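Local coordinates for activator of Hsp90 ATPase homologue 1/2-like C-terminal domain-containing protein (Rhodobacter sphaeroides, PDB 3PU2), which is of unknown function but belongs to the AHA1 family of the SRPBCC superfamily and may act as an activator of the Hsp90 ATPase, at residues G10-L15 with A126-R131; G102-T107 with M121-A126. All coordinates share one frame; numbering follows the deposited sequence.

In the fold
Both contacts reach the antiparallel sheet at the same end, their centres about 9 Å apart. Interaction 2 pairs strands 104-113 and 116-124 of a hairpin and is partly buried; interaction 1 lies at the surface, where the loop before strand 14-21 meets the turn leading into helix 130-135. Ala-126 belongs to both, since the chain leaves strand 116-124 and runs directly into that turn. Regular, mostly near-straight backbone bonds carry interaction 2, whereas interaction 1 relies on one arginine, weak bonds and aliphatic packing. Strands 14-21 and 116-124 are sheet neighbours, and the salt bridge from Arg-14 to Asp-124 and the packing of Arg-131 on Tyr-125 tie the two contacts together.

Interaction 1 (G10-L15 with A126-R131); sequences GSATRL and ATPEAR
Arg-131 of helix 130-135 reaches Ser-11 and Leu-15 across the loop that precedes strand 14-21. With CG anti to the backbone N (chi1 -158°) and the chain bent at chi2 and chi3, its methylenes run past Thr-13, Arg-131 CG lying 3.5 Å from Thr-13 CA, and its guanidinium turns back to the Ser-11 carbonyl. Ser-11 O sits at the guanidinium edge, near its plane, and takes two weak, bent bonds, from Arg-131 NE at 3.2 Å and Arg-131 NH2 at 3.1 Å. Leu-15 crosses the arginine at a slant: Leu-15 CG packs 3.6 Å from Arg-131 CD, while CD2 lies over one guanidinium face, offset toward the rim. Tyr-125 also packs against Arg-131. Thr-13 and Pro-128 lie side by side, with Thr-13 CG2 against the ring at CG, and Ala-12 O meets Pro-128 CA in a CA-H...O contact of 3.1 Å. Thr-127 OG1 accepts a weak capping bond from Ala-130 N. A leucine in place of Arg-131 would probably leave Ser-11 O without its two side-chain donors and Leu-15 without the guanidinium face beneath CD2. The chemistry implies a surface clasp between loop and helix-leading turn: two weak N-H bonds converging on one carbonyl oxygen, with aliphatic packing beside them.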
loop_
_atom_site.group_PDB
_atom_site.type_symbol
_atom_site.label_atom_id
_atom_site.label_comp_id
_atom_site.label_asym_id
_atom_site.label_seq_id
_atom_site.Cartn_x
_atom_site.Cartn_y
_atom_site.Cartn_z
ATOM N N GLY A 10 -13.587 -3.857 -9.769
ATOM C CA GLY A 10 -12.483 -4.746 -10.099
ATOM C C GLY A 10 -12.780 -5.849 -11.102
ATOM O O GLY A 10 -13.269 -5.585 -12.203
ATOM N N SER A 11 -12.462 -7.089 -10.726
ATOM C CA SER A 11 -12.699 -8.247 -11.585
ATOM C C SER A 11 -12.351 -9.555 -10.875
ATOM O O SER A 11 -12.060 -9.568 -9.676
ATOM C CB SER A 11 -11.900 -8.128 -12.893
ATOM O OG SER A 11 -10.505 -8.175 -12.663
ATOM N N ALA A 12 -12.378 -10.652 -11.625
ATOM C CA ALA A 12 -12.100 -11.979 -11.085
ATOM C C ALA A 12 -10.698 -12.154 -10.506
ATOM O O ALA A 12 -10.456 -13.088 -9.736
ATOM C CB ALA A 12 -12.353 -13.032 -12.159
ATOM N N THR A 13 -9.776 -11.273 -10.883
ATOM C CA THR A 13 -8.413 -11.356 -10.384
ATOM C C THR A 13 -7.875 -9.973 -10.064
ATOM O O THR A 13 -6.665 -9.793 -9.969
ATOM C CB THR A 13 -7.443 -11.997 -11.416
ATOM O OG1 THR A 13 -7.283 -11.114 -12.536
ATOM C CG2 THR A 13 -7.966 -13.354 -11.905
ATOM N N ARG A 14 -8.764 -9.003 -9.872
ATOM C CA ARG A 14 -8.332 -7.635 -9.604
ATOM C C ARG A 14 -9.139 -6.967 -8.488
ATOM O O ARG A 14 -10.364 -7.054 -8.475
ATOM C CB ARG A 14 -8.464 -6.837 -10.900
ATOM C CG ARG A 14 -7.964 -5.419 -10.867
ATOM C CD ARG A 14 -8.417 -4.686 -12.118
ATOM N NE ARG A 14 -7.950 -3.304 -12.171
ATOM C CZ ARG A 14 -6.679 -2.957 -12.339
ATOM N NH1 ARG A 14 -5.757 -3.895 -12.470
ATOM N NH2 ARG A 14 -6.331 -1.674 -12.396
ATOM N N LEU A 15 -8.454 -6.316 -7.548
ATOM C CA LEU A 15 -9.127 -5.618 -6.450
ATOM C C LEU A 15 -8.820 -4.139 -6.536
ATOM O O LEU A 15 -7.678 -3.747 -6.764
ATOM C CB LEU A 15 -8.691 -6.166 -5.085
ATOM C CG LEU A 15 -9.406 -7.454 -4.658
ATOM C CD1 LEU A 15 -8.776 -8.021 -3.393
ATOM C CD2 LEU A 15 -10.870 -7.162 -4.440
ATOM N N ALA A 126 -2.612 -13.463 -9.277
ATOM C CA ALA A 126 -2.220 -14.546 -10.183
ATOM C C ALA A 126 -3.410 -15.235 -10.808
ATOM O O ALA A 126 -3.587 -15.228 -12.022
ATOM C CB ALA A 126 -1.388 -15.571 -9.441
ATOM N N THR A 127 -4.224 -15.835 -9.953
ATOM C CA THR A 127 -5.405 -16.573 -10.383
ATOM C C THR A 127 -6.673 -15.933 -9.829
ATOM O O THR A 127 -6.609 -14.947 -9.105
ATOM C CB THR A 127 -5.313 -18.049 -9.896
ATOM O OG1 THR A 127 -5.144 -18.082 -8.469
ATOM C CG2 THR A 127 -4.125 -18.744 -10.548
ATOM N N PRO A 128 -7.844 -16.457 -10.201
ATOM C CA PRO A 128 -9.021 -15.803 -9.626
ATOM C C PRO A 128 -9.274 -16.355 -8.219
ATOM O O PRO A 128 -10.029 -15.777 -7.445
ATOM C CB PRO A 128 -10.132 -16.151 -10.615
ATOM C CG PRO A 128 -9.389 -16.310 -11.913
ATOM C CD PRO A 128 -8.195 -17.125 -11.463
ATOM N N GLU A 129 -8.637 -17.475 -7.892
ATOM C CA GLU A 129 -8.797 -18.071 -6.568
ATOM C C GLU A 129 -7.766 -17.467 -5.594
ATOM O O GLU A 129 -7.866 -17.638 -4.376
ATOM C CB GLU A 129 -8.647 -19.602 -6.632
ATOM C CG GLU A 129 -7.320 -20.082 -7.210
ATOM C CD GLU A 129 -7.394 -20.424 -8.695
ATOM O OE1 GLU A 129 -8.142 -19.744 -9.440
ATOM O OE2 GLU A 129 -6.684 -21.371 -9.114
ATOM N N ALA A 130 -6.774 -16.766 -6.141
ATOM C CA ALA A 130 -5.757 -16.105 -5.325
ATOM C C ALA A 130 -6.403 -14.802 -4.893
ATOM O O ALA A 130 -6.139 -14.282 -3.813
ATOM C CB ALA A 130 -4.512 -15.815 -6.149
ATOM N N ARG A 131 -7.257 -14.286 -5.766
ATOM C CA ARG A 131 -7.991 -13.058 -5.522
ATOM C C ARG A 131 -9.060 -13.448 -4.507
ATOM O O ARG A 131 -9.563 -12.608 -3.760
ATOM C CB ARG A 131 -8.635 -12.583 -6.833
ATOM C CG ARG A 131 -8.982 -11.109 -6.907
ATOM C CD ARG A 131 -10.088 -10.773 -5.951
ATOM N NE ARG A 131 -11.230 -10.180 -6.630
ATOM C CZ ARG A 131 -12.484 -10.348 -6.237
ATOM N NH1 ARG A 131 -12.751 -11.096 -5.175
ATOM N NH2 ARG A 131 -13.470 -9.767 -6.903
#

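Interaction 2 (G102-T107 with M121-A126)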
loop_
_atom_site.group_PDB
_atom_site.type_symbol
_atom_site.label_atom_id
_atom_site.label_comp_id
_atom_site.label_asym_id
_atom_site.label_seq_id
_atom_site.Cartn_x
_atom_site.Cartn_y
_atom_site.Cartn_z
ATOM N N GLY A 102 0.439 -15.610 -4.373
ATOM C CA GLY A 102 1.310 -15.677 -5.539
ATOM C C GLY A 102 1.858 -14.266 -5.715
ATOM O O GLY A 102 1.535 -13.383 -4.905
ATOM N N GLU A 103 2.667 -14.024 -6.743
ATOM C CA GLU A 103 3.199 -12.672 -6.934
ATOM C C GLU A 103 2.079 -11.734 -7.384
ATOM O O GLU A 103 1.296 -12.090 -8.253
ATOM C CB GLU A 103 4.330 -12.670 -7.974
ATOM C CG GLU A 103 5.205 -11.404 -7.934
ATOM C CD GLU A 103 6.563 -11.583 -8.620
ATOM O OE1 GLU A 103 7.189 -12.656 -8.454
ATOM O OE2 GLU A 103 7.018 -10.645 -9.315
ATOM N N THR A 104 1.989 -10.546 -6.796
ATOM C CA THR A 104 0.933 -9.609 -7.181
ATOM C C THR A 104 1.482 -8.304 -7.752
ATOM O O THR A 104 2.616 -7.897 -7.445
ATOM C CB THR A 104 0.019 -9.246 -5.971
ATOM O OG1 THR A 104 0.787 -8.577 -4.965
ATOM C CG2 THR A 104 -0.596 -10.499 -5.362
ATOM N N LEU A 105 0.681 -7.640 -8.580
ATOM C CA LEU A 105 1.108 -6.361 -9.154
ATOM C C LEU A 105 0.198 -5.268 -8.609
ATOM O O LEU A 105 -1.020 -5.301 -8.812
ATOM C CB LEU A 105 1.018 -6.382 -10.674
ATOM C CG LEU A 105 1.735 -5.210 -11.343
ATOM C CD1 LEU A 105 3.194 -5.578 -11.584
ATOM C CD2 LEU A 105 1.050 -4.880 -12.659
ATOM N N VAL A 106 0.809 -4.295 -7.940
ATOM C CA VAL A 106 0.096 -3.204 -7.301
ATOM C C VAL A 106 0.239 -1.878 -8.010
ATOM O O VAL A 106 1.346 -1.423 -8.266
ATOM C CB VAL A 106 0.607 -3.029 -5.882
ATOM C CG1 VAL A 106 -0.209 -1.996 -5.172
ATOM C CG2 VAL A 106 0.558 -4.358 -5.155
ATOM N N THR A 107 -0.889 -1.235 -8.283
ATOM C CA THR A 107 -0.895 0.038 -8.996
ATOM C C THR A 107 -1.461 1.183 -8.157
ATOM O O THR A 107 -2.585 1.116 -7.679
ATOM C CB THR A 107 -1.739 -0.091 -10.286
ATOM O OG1 THR A 107 -1.415 -1.326 -10.941
ATOM C CG2 THR A 107 -1.476 1.077 -11.232
HETATM N N MSE A 121 -5.961 2.630 -5.841
HETATM C CA MSE A 121 -5.075 1.487 -5.760
HETATM C C MSE A 121 -5.713 0.238 -6.342
HETATM O O MSE A 121 -6.894 -0.021 -6.132
HETATM C CB MSE A 121 -4.689 1.240 -4.304
HETATM C CG MSE A 121 -3.918 -0.055 -4.104
HETATM SE SE MSE A 121 -3.140 -0.245 -2.359
HETATM C CE MSE A 121 -3.772 -2.023 -1.972
ATOM N N ALA A 122 -4.917 -0.535 -7.074
ATOM C CA ALA A 122 -5.382 -1.773 -7.692
ATOM C C ALA A 122 -4.335 -2.865 -7.508
ATOM O O ALA A 122 -3.119 -2.610 -7.580
ATOM C CB ALA A 122 -5.625 -1.560 -9.157
ATOM N N VAL A 123 -4.810 -4.085 -7.284
ATOM C CA VAL A 123 -3.922 -5.213 -7.086
ATOM C C VAL A 123 -4.366 -6.319 -8.026
ATOM O O VAL A 123 -5.499 -6.790 -7.929
ATOM C CB VAL A 123 -3.985 -5.717 -5.618
ATOM C CG1 VAL A 123 -2.971 -6.817 -5.393
ATOM C CG2 VAL A 123 -3.715 -4.577 -4.676
ATOM N N ASP A 124 -3.494 -6.704 -8.957
ATOM C CA ASP A 124 -3.823 -7.774 -9.886
ATOM C C ASP A 124 -3.218 -9.034 -9.300
ATOM O O ASP A 124 -2.033 -9.059 -8.969
ATOM C CB ASP A 124 -3.222 -7.523 -11.273
ATOM C CG ASP A 124 -3.908 -6.396 -12.019
ATOM O OD1 ASP A 124 -5.160 -6.409 -12.106
ATOM O OD2 ASP A 124 -3.186 -5.506 -12.529
ATOM N N TYR A 125 -4.034 -10.073 -9.180
ATOM C CA TYR A 125 -3.614 -11.355 -8.622
ATOM C C TYR A 125 -3.312 -12.409 -9.686
ATOM O O TYR A 125 -3.703 -12.267 -10.846
ATOM C CB TYR A 125 -4.694 -11.850 -7.652
ATOM C CG TYR A 125 -4.811 -10.969 -6.426
ATOM C CD1 TYR A 125 -3.940 -11.130 -5.338
ATOM C CD2 TYR A 125 -5.728 -9.921 -6.377
ATOM C CE1 TYR A 125 -3.975 -10.266 -4.244
ATOM C CE2 TYR A 125 -5.764 -9.047 -5.282
ATOM C CZ TYR A 125 -4.879 -9.230 -4.231
ATOM O OH TYR A 125 -4.845 -8.339 -3.202
ATOM N N ALA A 126 -2.612 -13.463 -9.277
ATOM C CA ALA A 126 -2.220 -14.546 -10.183
ATOM C C ALA A 126 -3.410 -15.235 -10.808
ATOM O O ALA A 126 -3.587 -15.228 -12.022
ATOM C CB ALA A 126 -1.388 -15.571 -9.441
#
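Leu-105 and Asp-124 face each other as an antiparallel hydrogen-bonded pair, each N-H meeting the other's carbonyl. Leu-105 N reaches Asp-124 O at 3.1 Å, in the carbonyl plane, and Asp-124 N reaches Leu-105 O at 2.8 Å, tilted 19° from the plane of the Leu-105 carbonyl. Thr-107 and Ala-122 repeat the pattern: Thr-107 N donates to Ala-122 O at 2.7 Å, nearly straight at 169°, and Ala-122 N to Thr-107 O at 2.9 Å, more bent at 151°. Between these pairs stands the non-hydrogen-bonded pair Val-106 and Val-123, whose backbone bonds go outward to the flanking strands, to His-91 and Leu-15 respectively. Their side chains share one sheet face, Val-106 CG2 to Val-123 CG2 at 4.3 Å. The hydrogen-bonding carbonyls also receive CA-H...O contacts, as Ala-122 O does from Val-106 CA.

At the end of the pairing, Thr-104 and Tyr-125 lie side by side, and Thr-104 CG2 comes 3.4 Å from Tyr-125 CD1. Thr-104 OG1 makes a weak hydrogen bond to Glu-93 O. On the face shared with Leu-105, the Asp-124 carboxylate finds its strong partner in the salt bridge from OD1 to Arg-14 NH1. The chemistry implies that the open end of the hairpin is joined here by four backbone bonds, with Asp-124 and, weakly, Thr-104 turning their polar ends to the flanking strands.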